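Local coordinates for putative sugar binding protein (Bacteroides vulgatus ATCC 8482, PDB 3KEZ) that probably binds glycans at the outer membrane as a SusD-family protein of nutrient uptake, and carries a bound calcium ion, at residues 363-368 against 372-377; 217-222 against 342-347. All coordinates share one frame; numbering follows the deposited sequence.

How the contacts relate
Contact 2 lies in the interior of this SusD-family chain, where helix 212-229 packs on helix 337-350; contact 1 is at the surface, where the loop after helix 354-368 folds back on that helix's last turns. One is thus a meeting of two helices far apart in sequence, the other a local return of the chain. Their centres are about 17 Å apart. Helices 337-350 and 354-368 follow each other in the chain and join the two sites directly: I364 CG1 lies 4.2 Å from L342 CG in apolar packing. Neither contact belongs to the calcium site formed by N261, Q322, E325, D329 and N331.

Contact 1. Residues 363-368 against 372-377; sequences SIVQRA and NSVEGK. With EDO (1,2-ethanediol), chain F.
N372 meets V365 and Q366 where the chain, having left helix 354-368, doubles back along the helix's final turns in a loop that passes through an ST turn and a type II beta turn towards helix 381-392. N372 CB rests on V365 CG1 at 3.6 Å, the two side chains crossing at about a right angle. V365 CG1 stands opposite its own backbone nitrogen (chi1 168°), which places V365 CG2 beside that nitrogen and further along the loop's path. The amide of N372 turns to other partners: ND2 donates to D297 and to a water that in turn donates to V365 O. The backbone O of N372 accepts from Q366 NE2 at 3.0 Å, in the carbonyl plane and on a lone pair, with an N-H...O angle of 152°; it also lies almost in the plane of the glutamine amide. With an alanine here instead of Q366, the N372 carbonyl would probably lose this donor and a gap would open beside S373. S373 OG takes the E375 N-H at 3.1 Å, forming the ST turn, and is also bonded to N362 ND2. V374 closes the apolar part of the contact, its CG1 4.0 Å from V365 CG2, while its N-H goes to N362 OD1. The type II turn then runs from V374 to K377, with G376 at a positive phi that favours glycine. A 1,2-ethanediol, probably from the crystallisation liquor, sits at this turn, and G376 N donates an almost straight bond of 2.8 Å to its O2.

Contact 2. Residues 217-222 against 342-347; sequences TMAENA and LNAAEA
A219 and A344 face each other where helix 212-229 packs against helix 337-350, a small-residue helix-helix interface in the helical part of the fold, consistent with the TPR clan to which the SusD family belongs. The two segments run roughly antiparallel, at 145° between their directions, and their axes come within 8.3 Å. Alanine at both positions is consistent with so near an approach: the CA atoms of A219 and A344 are 5.2 Å apart, and each CB points at the opposite helix. The methyl of A219 touches both A344 CB, at 3.8 Å, and A344 N, at 3.5 Å. On the neighbouring position, N343 adds its CB at 4.0 Å from A219 CB, but its amide is taken up by other groups: OD1 accepts from R388 NH1, and ND2 is bonded to S203 OG and to E339 OE2 on its own helix. E220 CG comes loosely alongside, 4.4 Å from A344 CB, while its carboxylate reaches Y360 and K356 of helix 354-368, tying that helix to helix 212-229. Between the segments, then, the contact is one of methyl groups and a small buried apolar area, the polar ends of N343 and E220 being engaged outside it.

Contact 1. Residues 363-368 against 372-377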
loop_
_atom_site.group_PDB
_atom_site.type_symbol
_atom_site.label_atom_id
_atom_site.label_comp_id
_atom_site.label_asym_id
_atom_site.label_seq_id
_atom_site.Cartn_x
_atom_site.Cartn_y
_atom_site.Cartn_z
ATOM N N SER A 363 -10.847 17.279 7.649
ATOM C CA SER A 363 -11.384 16.089 8.273
ATOM C C SER A 363 -10.243 15.257 8.924
ATOM O O SER A 363 -10.402 14.764 10.042
ATOM C CB SER A 363 -12.198 15.263 7.247
ATOM O OG SER A 363 -13.449 15.891 6.958
ATOM N N ILE A 364 -9.106 15.125 8.234
ATOM C CA ILE A 364 -7.950 14.425 8.781
ATOM C C ILE A 364 -7.306 15.219 9.922
ATOM O O ILE A 364 -7.092 14.661 11.009
ATOM C CB ILE A 364 -6.944 14.033 7.707
ATOM C CG1 ILE A 364 -7.635 13.132 6.667
ATOM C CG2 ILE A 364 -5.777 13.294 8.300
ATOM C CD1 ILE A 364 -8.396 11.868 7.258
ATOM N N VAL A 365 -6.984 16.490 9.666
ATOM C CA VAL A 365 -6.445 17.415 10.680
ATOM C C VAL A 365 -7.276 17.426 11.968
ATOM O O VAL A 365 -6.744 17.213 13.046
ATOM C CB VAL A 365 -6.410 18.844 10.160
ATOM C CG1 VAL A 365 -6.137 19.810 11.305
ATOM C CG2 VAL A 365 -5.383 18.959 9.024
ATOM N N GLN A 366 -8.586 17.641 11.846
ATOM C CA GLN A 366 -9.433 17.783 13.024
ATOM C C GLN A 366 -9.701 16.455 13.761
ATOM O O GLN A 366 -9.899 16.452 14.956
ATOM C CB GLN A 366 -10.732 18.535 12.691
ATOM C CG GLN A 366 -10.374 19.968 12.288
ATOM C CD GLN A 366 -11.528 20.869 12.029
ATOM O OE1 GLN A 366 -12.561 20.425 11.555
ATOM N NE2 GLN A 366 -11.350 22.174 12.312
ATOM N N ARG A 367 -9.683 15.335 13.057
ATOM C CA ARG A 367 -9.713 14.035 13.750
ATOM C C ARG A 367 -8.430 13.797 14.608
ATOM O O ARG A 367 -8.489 13.233 15.717
ATOM C CB ARG A 367 -9.947 12.922 12.724
ATOM C CG ARG A 367 -10.223 11.541 13.301
ATOM C CD ARG A 367 -8.950 10.714 13.552
ATOM N NE ARG A 367 -8.140 10.473 12.352
ATOM C CZ ARG A 367 -8.418 9.596 11.388
ATOM N NH1 ARG A 367 -9.516 8.826 11.427
ATOM N NH2 ARG A 367 -7.579 9.493 10.381
ATOM N N ALA A 368 -7.285 14.254 14.131
ATOM C CA ALA A 368 -6.040 14.132 14.905
ATOM C C ALA A 368 -6.003 15.106 16.113
ATOM O O ALA A 368 -5.440 14.796 17.157
ATOM C CB ALA A 368 -4.814 14.336 14.004
ATOM N N ASN A 372 -7.274 22.100 15.984
ATOM C CA ASN A 372 -6.557 22.588 14.796
ATOM C C ASN A 372 -7.531 22.764 13.655
ATOM O O ASN A 372 -8.619 22.158 13.648
ATOM C CB ASN A 372 -5.458 21.624 14.347
ATOM C CG ASN A 372 -4.309 21.522 15.338
ATOM O OD1 ASN A 372 -4.095 22.417 16.120
ATOM N ND2 ASN A 372 -3.543 20.411 15.276
ATOM N N SER A 373 -7.137 23.607 12.697
ATOM C CA SER A 373 -7.890 23.814 11.440
ATOM C C SER A 373 -6.958 24.328 10.388
ATOM O O SER A 373 -6.055 25.130 10.682
ATOM C CB SER A 373 -9.011 24.840 11.585
ATOM O OG SER A 373 -9.853 24.796 10.432
ATOM N N VAL A 374 -7.168 23.882 9.163
ATOM C CA VAL A 374 -6.487 24.472 8.033
ATOM C C VAL A 374 -7.407 25.457 7.259
ATOM O O VAL A 374 -7.068 25.893 6.158
ATOM C CB VAL A 374 -5.873 23.412 7.092
ATOM C CG1 VAL A 374 -4.686 22.680 7.752
ATOM C CG2 VAL A 374 -6.889 22.419 6.597
ATOM N N GLU A 375 -8.557 25.801 7.825
ATOM C CA GLU A 375 -9.440 26.793 7.215
ATOM C C GLU A 375 -8.688 28.109 7.126
ATOM O O GLU A 375 -7.913 28.437 8.006
ATOM C CB GLU A 375 -10.740 26.940 8.014
ATOM C CG GLU A 375 -11.805 27.758 7.306
ATOM C CD GLU A 375 -13.211 27.552 7.899
ATOM O OE1 GLU A 375 -13.427 26.561 8.639
ATOM O OE2 GLU A 375 -14.101 28.344 7.556
ATOM N N GLY A 376 -8.889 28.837 6.034
ATOM C CA GLY A 376 -8.154 30.077 5.764
ATOM C C GLY A 376 -6.741 29.934 5.180
ATOM O O GLY A 376 -6.060 30.928 4.963
ATOM N N LYS A 377 -6.283 28.716 4.952
ATOM C CA LYS A 377 -4.950 28.493 4.387
ATOM C C LYS A 377 -5.105 28.264 2.893
ATOM O O LYS A 377 -6.121 27.727 2.437
ATOM C CB LYS A 377 -4.280 27.251 4.982
ATOM C CG LYS A 377 -4.232 27.221 6.520
ATOM C CD LYS A 377 -3.199 28.132 7.056
ATOM C CE LYS A 377 -3.023 28.006 8.579
ATOM N NZ LYS A 377 -2.282 29.188 9.009
HETATM C C1 EDO F . -10.998 27.527 1.794
HETATM O O1 EDO F . -12.427 27.482 1.974
HETATM C C2 EDO F . -10.383 28.501 2.788
HETATM O O2 EDO F . -10.821 28.162 4.125
HETATM O O HOH W 1 -4.154 18.062 13.426
#

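Contact 2. Residues 217-222 against 342-347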
loop_
_atom_site.group_PDB
_atom_site.type_symbol
_atom_site.label_atom_id
_atom_site.label_comp_id
_atom_site.label_asym_id
_atom_site.label_seq_id
_atom_site.Cartn_x
_atom_site.Cartn_y
_atom_site.Cartn_z
ATOM N N THR A 217 -12.157 12.769 -8.714
ATOM C CA THR A 217 -13.468 12.151 -8.885
ATOM C C THR A 217 -13.542 10.824 -8.178
ATOM O O THR A 217 -14.544 10.528 -7.484
ATOM C CB THR A 217 -13.838 11.975 -10.360
ATOM O OG1 THR A 217 -13.858 13.272 -10.936
ATOM C CG2 THR A 217 -15.253 11.273 -10.540
HETATM N N MSE A 218 -12.513 10.011 -8.349
HETATM C CA MSE A 218 -12.563 8.662 -7.749
HETATM C C MSE A 218 -12.477 8.732 -6.199
HETATM O O MSE A 218 -13.175 7.964 -5.518
HETATM C CB MSE A 218 -11.472 7.731 -8.284
HETATM C CG MSE A 218 -11.702 7.176 -9.651
HETATM SE SE MSE A 218 -13.219 5.945 -9.668
HETATM C CE MSE A 218 -13.468 5.957 -11.577
ATOM N N ALA A 219 -11.626 9.614 -5.656
ATOM C CA ALA A 219 -11.515 9.752 -4.185
ATOM C C ALA A 219 -12.814 10.255 -3.573
ATOM O O ALA A 219 -13.310 9.699 -2.557
ATOM C CB ALA A 219 -10.336 10.644 -3.806
ATOM N N GLU A 220 -13.423 11.252 -4.215
ATOM C CA GLU A 220 -14.663 11.810 -3.726
ATOM C C GLU A 220 -15.795 10.780 -3.763
ATOM O O GLU A 220 -16.593 10.725 -2.848
ATOM C CB GLU A 220 -15.087 13.076 -4.505
ATOM C CG GLU A 220 -14.211 14.262 -4.206
ATOM C CD GLU A 220 -14.856 15.614 -4.606
ATOM O OE1 GLU A 220 -14.731 16.010 -5.780
ATOM O OE2 GLU A 220 -15.415 16.310 -3.729
ATOM N N ASN A 221 -15.872 9.996 -4.826
ATOM C CA ASN A 221 -16.914 8.973 -4.937
ATOM C C ASN A 221 -16.655 7.803 -3.990
ATOM O O ASN A 221 -17.598 7.240 -3.437
ATOM C CB ASN A 221 -17.057 8.505 -6.395
ATOM C CG ASN A 221 -17.685 9.581 -7.286
ATOM O OD1 ASN A 221 -18.526 10.364 -6.841
ATOM N ND2 ASN A 221 -17.318 9.586 -8.536
ATOM N N ALA A 222 -15.381 7.478 -3.769
ATOM C CA ALA A 222 -15.012 6.425 -2.807
ATOM C C ALA A 222 -15.539 6.799 -1.422
ATOM O O ALA A 222 -16.096 5.948 -0.693
ATOM C CB ALA A 222 -13.522 6.237 -2.743
ATOM N N LEU A 342 -7.207 11.999 1.969
ATOM C CA LEU A 342 -5.912 12.584 1.598
ATOM C C LEU A 342 -5.683 12.626 0.092
ATOM O O LEU A 342 -5.075 13.586 -0.430
ATOM C CB LEU A 342 -4.764 11.850 2.291
ATOM C CG LEU A 342 -4.742 11.951 3.827
ATOM C CD1 LEU A 342 -4.061 10.718 4.437
ATOM C CD2 LEU A 342 -4.081 13.321 4.245
ATOM N N ASN A 343 -6.142 11.597 -0.615
ATOM C CA ASN A 343 -6.111 11.626 -2.080
ATOM C C ASN A 343 -6.977 12.742 -2.656
ATOM O O ASN A 343 -6.517 13.463 -3.527
ATOM C CB ASN A 343 -6.511 10.248 -2.636
ATOM C CG ASN A 343 -5.483 9.170 -2.313
ATOM O OD1 ASN A 343 -4.399 9.455 -1.743
ATOM N ND2 ASN A 343 -5.806 7.913 -2.683
ATOM N N ALA A 344 -8.204 12.926 -2.144
ATOM C CA ALA A 344 -9.070 14.016 -2.582
ATOM C C ALA A 344 -8.449 15.374 -2.284
ATOM O O ALA A 344 -8.482 16.258 -3.127
ATOM C CB ALA A 344 -10.469 13.918 -1.946
ATOM N N ALA A 345 -7.792 15.499 -1.125
ATOM C CA ALA A 345 -7.136 16.750 -0.749
ATOM C C ALA A 345 -6.011 17.104 -1.706
ATOM O O ALA A 345 -5.945 18.233 -2.202
ATOM C CB ALA A 345 -6.630 16.693 0.673
ATOM N N GLU A 346 -5.165 16.128 -1.994
ATOM C CA GLU A 346 -4.070 16.309 -2.935
ATOM C C GLU A 346 -4.567 16.687 -4.344
ATOM O O GLU A 346 -4.124 17.679 -4.925
ATOM C CB GLU A 346 -3.171 15.069 -2.980
ATOM C CG GLU A 346 -1.999 15.229 -3.936
ATOM C CD GLU A 346 -1.041 14.018 -3.986
ATOM O OE1 GLU A 346 -0.937 13.236 -3.020
ATOM O OE2 GLU A 346 -0.373 13.863 -5.028
ATOM N N ALA A 347 -5.540 15.935 -4.848
ATOM C CA ALA A 347 -6.094 16.192 -6.179
ATOM C C ALA A 347 -6.796 17.559 -6.242
ATOM O O ALA A 347 -6.739 18.224 -7.268
ATOM C CB ALA A 347 -7.060 15.075 -6.589
#